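Local structure of yeast glycogen phosphorylase (Saccharomyces cerevisiae, 1YGP) at residues A[661-673]-A[799-811]. The protein belongs to the carbohydrate phosphorylase family, has the two-domain GT-B architecture and holds pyridoxal-5'-phosphate. Numbering follows the deposited sequence.
Sequences YYMAKLIIKLINC and ENPNEFKPLVDSI
Helix 662-673, next to the six-stranded parallel sheet of a GT-B Rossmann-like domain, receives the N-terminal turn of helix 805-811 and the loop before it. Phe804, the N-cap residue of the second helix, buries more surface here than any other residue. Its ring lies against the backbone and side chain of Leu670. Leu670 CD2 sits over one ring face in a CH-pi contact, 3.8 Å from the centroid of the Phe804 ring and 14° off its normal. Chi1 of Leu670 (-156°) turns CG roughly away from the backbone N, toward the ring. Cys673 meets the ring at its edge, with SG 3.5 Å from Phe804 CZ. Lys669 CG also reaches this edge, 3.8 Å from Phe804 CZ. The two helix segments cross at -113°, with axes 10.1 Å apart. The inner face of helix 662-673 leans on the sheet, where Ile668 touches Phe692 and Ile671 touches Val690 of strand 688-693. Further along the interface, Leu666 CD2 lies 3.9 Å from Phe804 CD1. Met663 bends at chi2 and chi3, which brings its CE to 3.8 Å from Pro806 CB. Its SD is 4.2 Å from Leu807 CB. Lys669 NZ and Glu803 OE1 form a long salt bridge of 3.8 Å. Tyr204 OH makes weak hydrogen bonds to both Lys669 NZ and Glu803 OE2.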
loop_
_atom_site.group_PDB
_atom_site.type_symbol
_atom_site.label_atom_id
_atom_site.label_comp_id
_atom_site.label_asym_id
_atom_site.label_seq_id
_atom_site.Cartn_x
_atom_site.Cartn_y
_atom_site.Cartn_z
ATOM N N TYR A 661 9.147 3.198 -29.887
ATOM C CA TYR A 661 9.250 2.624 -31.192
ATOM C C TYR A 661 8.363 3.507 -32.054
ATOM O O TYR A 661 7.165 3.253 -32.205
ATOM C CB TYR A 661 8.790 1.169 -31.070
ATOM C CG TYR A 661 8.967 0.301 -32.311
ATOM C CD1 TYR A 661 9.457 0.809 -33.515
ATOM C CD2 TYR A 661 8.593 -1.033 -32.239
ATOM C CE1 TYR A 661 9.570 0.001 -34.635
ATOM C CE2 TYR A 661 8.702 -1.846 -33.358
ATOM C CZ TYR A 661 9.191 -1.318 -34.546
ATOM O OH TYR A 661 9.305 -2.129 -35.655
ATOM N N TYR A 662 8.966 4.527 -32.669
ATOM C CA TYR A 662 8.224 5.462 -33.496
ATOM C C TYR A 662 7.353 4.826 -34.571
ATOM O O TYR A 662 6.168 5.161 -34.691
ATOM C CB TYR A 662 9.167 6.453 -34.185
ATOM C CG TYR A 662 8.420 7.490 -35.038
ATOM C CD1 TYR A 662 7.501 8.363 -34.438
ATOM C CD2 TYR A 662 8.634 7.541 -36.426
ATOM C CE1 TYR A 662 6.796 9.281 -35.226
ATOM C CE2 TYR A 662 7.930 8.457 -37.216
ATOM C CZ TYR A 662 7.010 9.327 -36.611
ATOM O OH TYR A 662 6.299 10.239 -37.378
ATOM N N MET A 663 7.923 3.917 -35.364
ATOM C CA MET A 663 7.165 3.289 -36.434
ATOM C C MET A 663 6.004 2.475 -35.870
ATOM O O MET A 663 4.907 2.510 -36.436
ATOM C CB MET A 663 8.081 2.394 -37.254
ATOM C CG MET A 663 7.598 2.209 -38.692
ATOM S SD MET A 663 7.621 3.707 -39.714
ATOM C CE MET A 663 9.354 4.049 -39.698
ATOM N N ALA A 664 6.161 1.802 -34.722
ATOM C CA ALA A 664 5.055 1.019 -34.188
ATOM C C ALA A 664 3.954 1.967 -33.723
ATOM O O ALA A 664 2.769 1.784 -34.024
ATOM C CB ALA A 664 5.536 0.192 -33.038
ATOM N N LYS A 665 4.338 3.063 -33.075
ATOM C CA LYS A 665 3.367 4.071 -32.712
ATOM C C LYS A 665 2.711 4.687 -33.951
ATOM O O LYS A 665 1.516 5.005 -33.887
ATOM C CB LYS A 665 4.056 5.126 -31.863
ATOM C CG LYS A 665 3.977 4.731 -30.403
ATOM C CD LYS A 665 4.912 5.564 -29.554
ATOM C CE LYS A 665 4.542 5.379 -28.098
ATOM N NZ LYS A 665 5.056 6.472 -27.276
ATOM N N LEU A 666 3.385 4.820 -35.100
ATOM C CA LEU A 666 2.729 5.327 -36.306
ATOM C C LEU A 666 1.679 4.348 -36.749
ATOM O O LEU A 666 0.586 4.776 -37.131
ATOM C CB LEU A 666 3.631 5.486 -37.527
ATOM C CG LEU A 666 4.304 6.809 -37.808
ATOM C CD1 LEU A 666 5.129 6.716 -39.083
ATOM C CD2 LEU A 666 3.235 7.885 -37.955
ATOM N N ILE A 667 1.971 3.041 -36.647
ATOM C CA ILE A 667 1.042 2.059 -37.149
ATOM C C ILE A 667 -0.240 2.113 -36.330
ATOM O O ILE A 667 -1.338 2.011 -36.903
ATOM C CB ILE A 667 1.703 0.674 -37.114
ATOM C CG1 ILE A 667 2.834 0.665 -38.147
ATOM C CG2 ILE A 667 0.680 -0.423 -37.432
ATOM C CD1 ILE A 667 3.662 -0.635 -38.280
ATOM N N ILE A 668 -0.152 2.378 -35.021
ATOM C CA ILE A 668 -1.362 2.505 -34.221
ATOM C C ILE A 668 -2.142 3.714 -34.707
ATOM O O ILE A 668 -3.355 3.570 -34.867
ATOM C CB ILE A 668 -0.992 2.627 -32.726
ATOM C CG1 ILE A 668 -0.364 1.309 -32.242
ATOM C CG2 ILE A 668 -2.231 2.932 -31.914
ATOM C CD1 ILE A 668 0.097 1.225 -30.778
ATOM N N LYS A 669 -1.526 4.862 -35.032
ATOM C CA LYS A 669 -2.285 6.032 -35.469
ATOM C C LYS A 669 -2.962 5.713 -36.792
ATOM O O LYS A 669 -4.164 5.958 -36.957
ATOM C CB LYS A 669 -1.378 7.256 -35.648
ATOM C CG LYS A 669 -2.057 8.548 -36.120
ATOM C CD LYS A 669 -3.180 8.870 -35.150
ATOM C CE LYS A 669 -4.173 9.947 -35.581
ATOM N NZ LYS A 669 -3.552 11.255 -35.562
ATOM N N LEU A 670 -2.223 5.063 -37.691
ATOM C CA LEU A 670 -2.731 4.706 -38.995
ATOM C C LEU A 670 -3.961 3.824 -38.902
ATOM O O LEU A 670 -4.917 4.120 -39.630
ATOM C CB LEU A 670 -1.624 4.011 -39.785
ATOM C CG LEU A 670 -1.592 3.974 -41.325
ATOM C CD1 LEU A 670 -1.609 2.506 -41.730
ATOM C CD2 LEU A 670 -2.730 4.792 -41.949
ATOM N N ILE A 671 -4.003 2.820 -38.008
ATOM C CA ILE A 671 -5.170 1.950 -37.848
ATOM C C ILE A 671 -6.347 2.809 -37.414
ATOM O O ILE A 671 -7.443 2.709 -37.975
ATOM C CB ILE A 671 -4.925 0.868 -36.785
ATOM C CG1 ILE A 671 -3.774 -0.042 -37.180
ATOM C CG2 ILE A 671 -6.166 0.015 -36.660
ATOM C CD1 ILE A 671 -3.181 -0.946 -36.059
ATOM N N ASN A 672 -6.099 3.727 -36.480
ATOM C CA ASN A 672 -7.131 4.619 -35.960
ATOM C C ASN A 672 -7.688 5.585 -36.991
ATOM O O ASN A 672 -8.889 5.868 -37.028
ATOM C CB ASN A 672 -6.573 5.394 -34.773
ATOM C CG ASN A 672 -6.464 4.503 -33.543
ATOM O OD1 ASN A 672 -7.428 3.836 -33.162
ATOM N ND2 ASN A 672 -5.319 4.448 -32.873
ATOM N N CYS A 673 -6.830 6.038 -37.883
ATOM C CA CYS A 673 -7.255 6.864 -38.986
ATOM C C CYS A 673 -8.135 6.082 -39.976
ATOM O O CYS A 673 -9.226 6.532 -40.387
ATOM C CB CYS A 673 -6.028 7.401 -39.678
ATOM S SG CYS A 673 -5.065 8.502 -38.606
ATOM N N GLU A 799 -5.202 16.835 -41.617
ATOM C CA GLU A 799 -4.458 17.744 -40.748
ATOM C C GLU A 799 -2.959 17.710 -41.030
ATOM O O GLU A 799 -2.289 18.740 -40.950
ATOM C CB GLU A 799 -4.549 17.436 -39.246
ATOM C CG GLU A 799 -5.741 16.681 -38.680
ATOM C CD GLU A 799 -5.756 15.198 -39.045
ATOM O OE1 GLU A 799 -4.908 14.435 -38.559
ATOM O OE2 GLU A 799 -6.627 14.819 -39.828
ATOM N N ASN A 800 -2.384 16.556 -41.352
ATOM C CA ASN A 800 -0.954 16.503 -41.574
ATOM C C ASN A 800 -0.724 15.571 -42.751
ATOM O O ASN A 800 -0.358 14.401 -42.577
ATOM C CB ASN A 800 -0.252 15.988 -40.306
ATOM C CG ASN A 800 1.255 15.796 -40.454
ATOM O OD1 ASN A 800 1.867 15.991 -41.509
ATOM N ND2 ASN A 800 1.911 15.355 -39.391
ATOM N N PRO A 801 -0.877 16.031 -43.987
ATOM C CA PRO A 801 -0.966 15.178 -45.163
ATOM C C PRO A 801 0.337 14.481 -45.524
ATOM O O PRO A 801 0.561 14.171 -46.688
ATOM C CB PRO A 801 -1.457 16.098 -46.252
ATOM C CG PRO A 801 -2.039 17.269 -45.493
ATOM C CD PRO A 801 -1.062 17.424 -44.342
ATOM N N ASN A 802 1.285 14.304 -44.598
ATOM C CA ASN A 802 2.488 13.551 -44.864
ATOM C C ASN A 802 2.998 12.945 -43.561
ATOM O O ASN A 802 4.166 12.599 -43.391
ATOM C CB ASN A 802 3.522 14.486 -45.519
ATOM C CG ASN A 802 3.985 13.910 -46.856
ATOM O OD1 ASN A 802 5.175 13.683 -47.068
ATOM N ND2 ASN A 802 3.123 13.602 -47.820
ATOM N N GLU A 803 2.085 12.725 -42.613
ATOM C CA GLU A 803 2.405 12.082 -41.341
ATOM C C GLU A 803 2.844 10.626 -41.477
ATOM O O GLU A 803 3.778 10.181 -40.807
ATOM C CB GLU A 803 1.194 12.145 -40.429
ATOM C CG GLU A 803 1.443 11.498 -39.079
ATOM C CD GLU A 803 0.576 12.066 -37.979
ATOM O OE1 GLU A 803 -0.602 11.726 -37.915
ATOM O OE2 GLU A 803 1.085 12.856 -37.191
ATOM N N PHE A 804 2.187 9.877 -42.376
ATOM C CA PHE A 804 2.446 8.450 -42.556
ATOM C C PHE A 804 3.558 8.109 -43.540
ATOM O O PHE A 804 3.750 6.955 -43.929
ATOM C CB PHE A 804 1.125 7.773 -42.968
ATOM C CG PHE A 804 0.064 7.862 -41.869
ATOM C CD1 PHE A 804 0.374 7.514 -40.538
ATOM C CD2 PHE A 804 -1.216 8.322 -42.178
ATOM C CE1 PHE A 804 -0.590 7.636 -39.532
ATOM C CE2 PHE A 804 -2.178 8.442 -41.171
ATOM C CZ PHE A 804 -1.866 8.103 -39.851
ATOM N N LYS A 805 4.376 9.115 -43.868
ATOM C CA LYS A 805 5.453 8.984 -44.833
ATOM C C LYS A 805 6.554 8.018 -44.415
ATOM O O LYS A 805 6.874 7.181 -45.255
ATOM C CB LYS A 805 6.091 10.346 -45.121
ATOM C CG LYS A 805 6.395 10.455 -46.594
ATOM C CD LYS A 805 7.476 11.443 -46.984
ATOM C CE LYS A 805 7.435 11.708 -48.487
ATOM N NZ LYS A 805 7.336 10.501 -49.298
ATOM N N PRO A 806 7.181 7.984 -43.232
ATOM C CA PRO A 806 8.225 7.017 -42.879
ATOM C C PRO A 806 7.890 5.552 -43.152
ATOM O O PRO A 806 8.745 4.765 -43.574
ATOM C CB PRO A 806 8.481 7.297 -41.434
ATOM C CG PRO A 806 8.293 8.786 -41.384
ATOM C CD PRO A 806 7.008 8.950 -42.159
ATOM N N LEU A 807 6.612 5.202 -42.972
ATOM C CA LEU A 807 6.109 3.866 -43.240
ATOM C C LEU A 807 6.187 3.596 -44.745
ATOM O O LEU A 807 6.891 2.683 -45.180
ATOM C CB LEU A 807 4.673 3.793 -42.727
ATOM C CG LEU A 807 3.969 2.454 -42.715
ATOM C CD1 LEU A 807 4.812 1.440 -41.951
ATOM C CD2 LEU A 807 2.606 2.616 -42.065
ATOM N N VAL A 808 5.549 4.432 -45.568
ATOM C CA VAL A 808 5.558 4.314 -47.027
ATOM C C VAL A 808 6.990 4.297 -47.530
ATOM O O VAL A 808 7.366 3.401 -48.285
ATOM C CB VAL A 808 4.800 5.492 -47.650
ATOM C CG1 VAL A 808 4.815 5.432 -49.154
ATOM C CG2 VAL A 808 3.367 5.414 -47.224
ATOM N N ASP A 809 7.845 5.206 -47.093
ATOM C CA ASP A 809 9.221 5.181 -47.536
ATOM C C ASP A 809 10.033 4.026 -47.012
ATOM O O ASP A 809 11.120 3.808 -47.559
ATOM C CB ASP A 809 9.939 6.453 -47.155
ATOM C CG ASP A 809 9.358 7.718 -47.767
ATOM O OD1 ASP A 809 8.573 7.654 -48.723
ATOM O OD2 ASP A 809 9.705 8.784 -47.256
ATOM N N SER A 810 9.653 3.254 -45.995
ATOM C CA SER A 810 10.493 2.124 -45.630
ATOM C C SER A 810 10.301 1.054 -46.705
ATOM O O SER A 810 11.299 0.539 -47.235
ATOM C CB SER A 810 10.124 1.596 -44.233
ATOM O OG SER A 810 8.802 1.110 -44.033
ATOM N N ILE A 811 9.051 0.819 -47.142
ATOM C CA ILE A 811 8.743 -0.171 -48.174
ATOM C C ILE A 811 9.290 0.268 -49.522
ATOM O O ILE A 811 10.122 -0.405 -50.131
ATOM C CB ILE A 811 7.214 -0.391 -48.325
ATOM C CG1 ILE A 811 6.648 -0.914 -47.042
ATOM C CG2 ILE A 811 6.928 -1.396 -49.418
ATOM C CD1 ILE A 811 5.160 -1.183 -47.099
#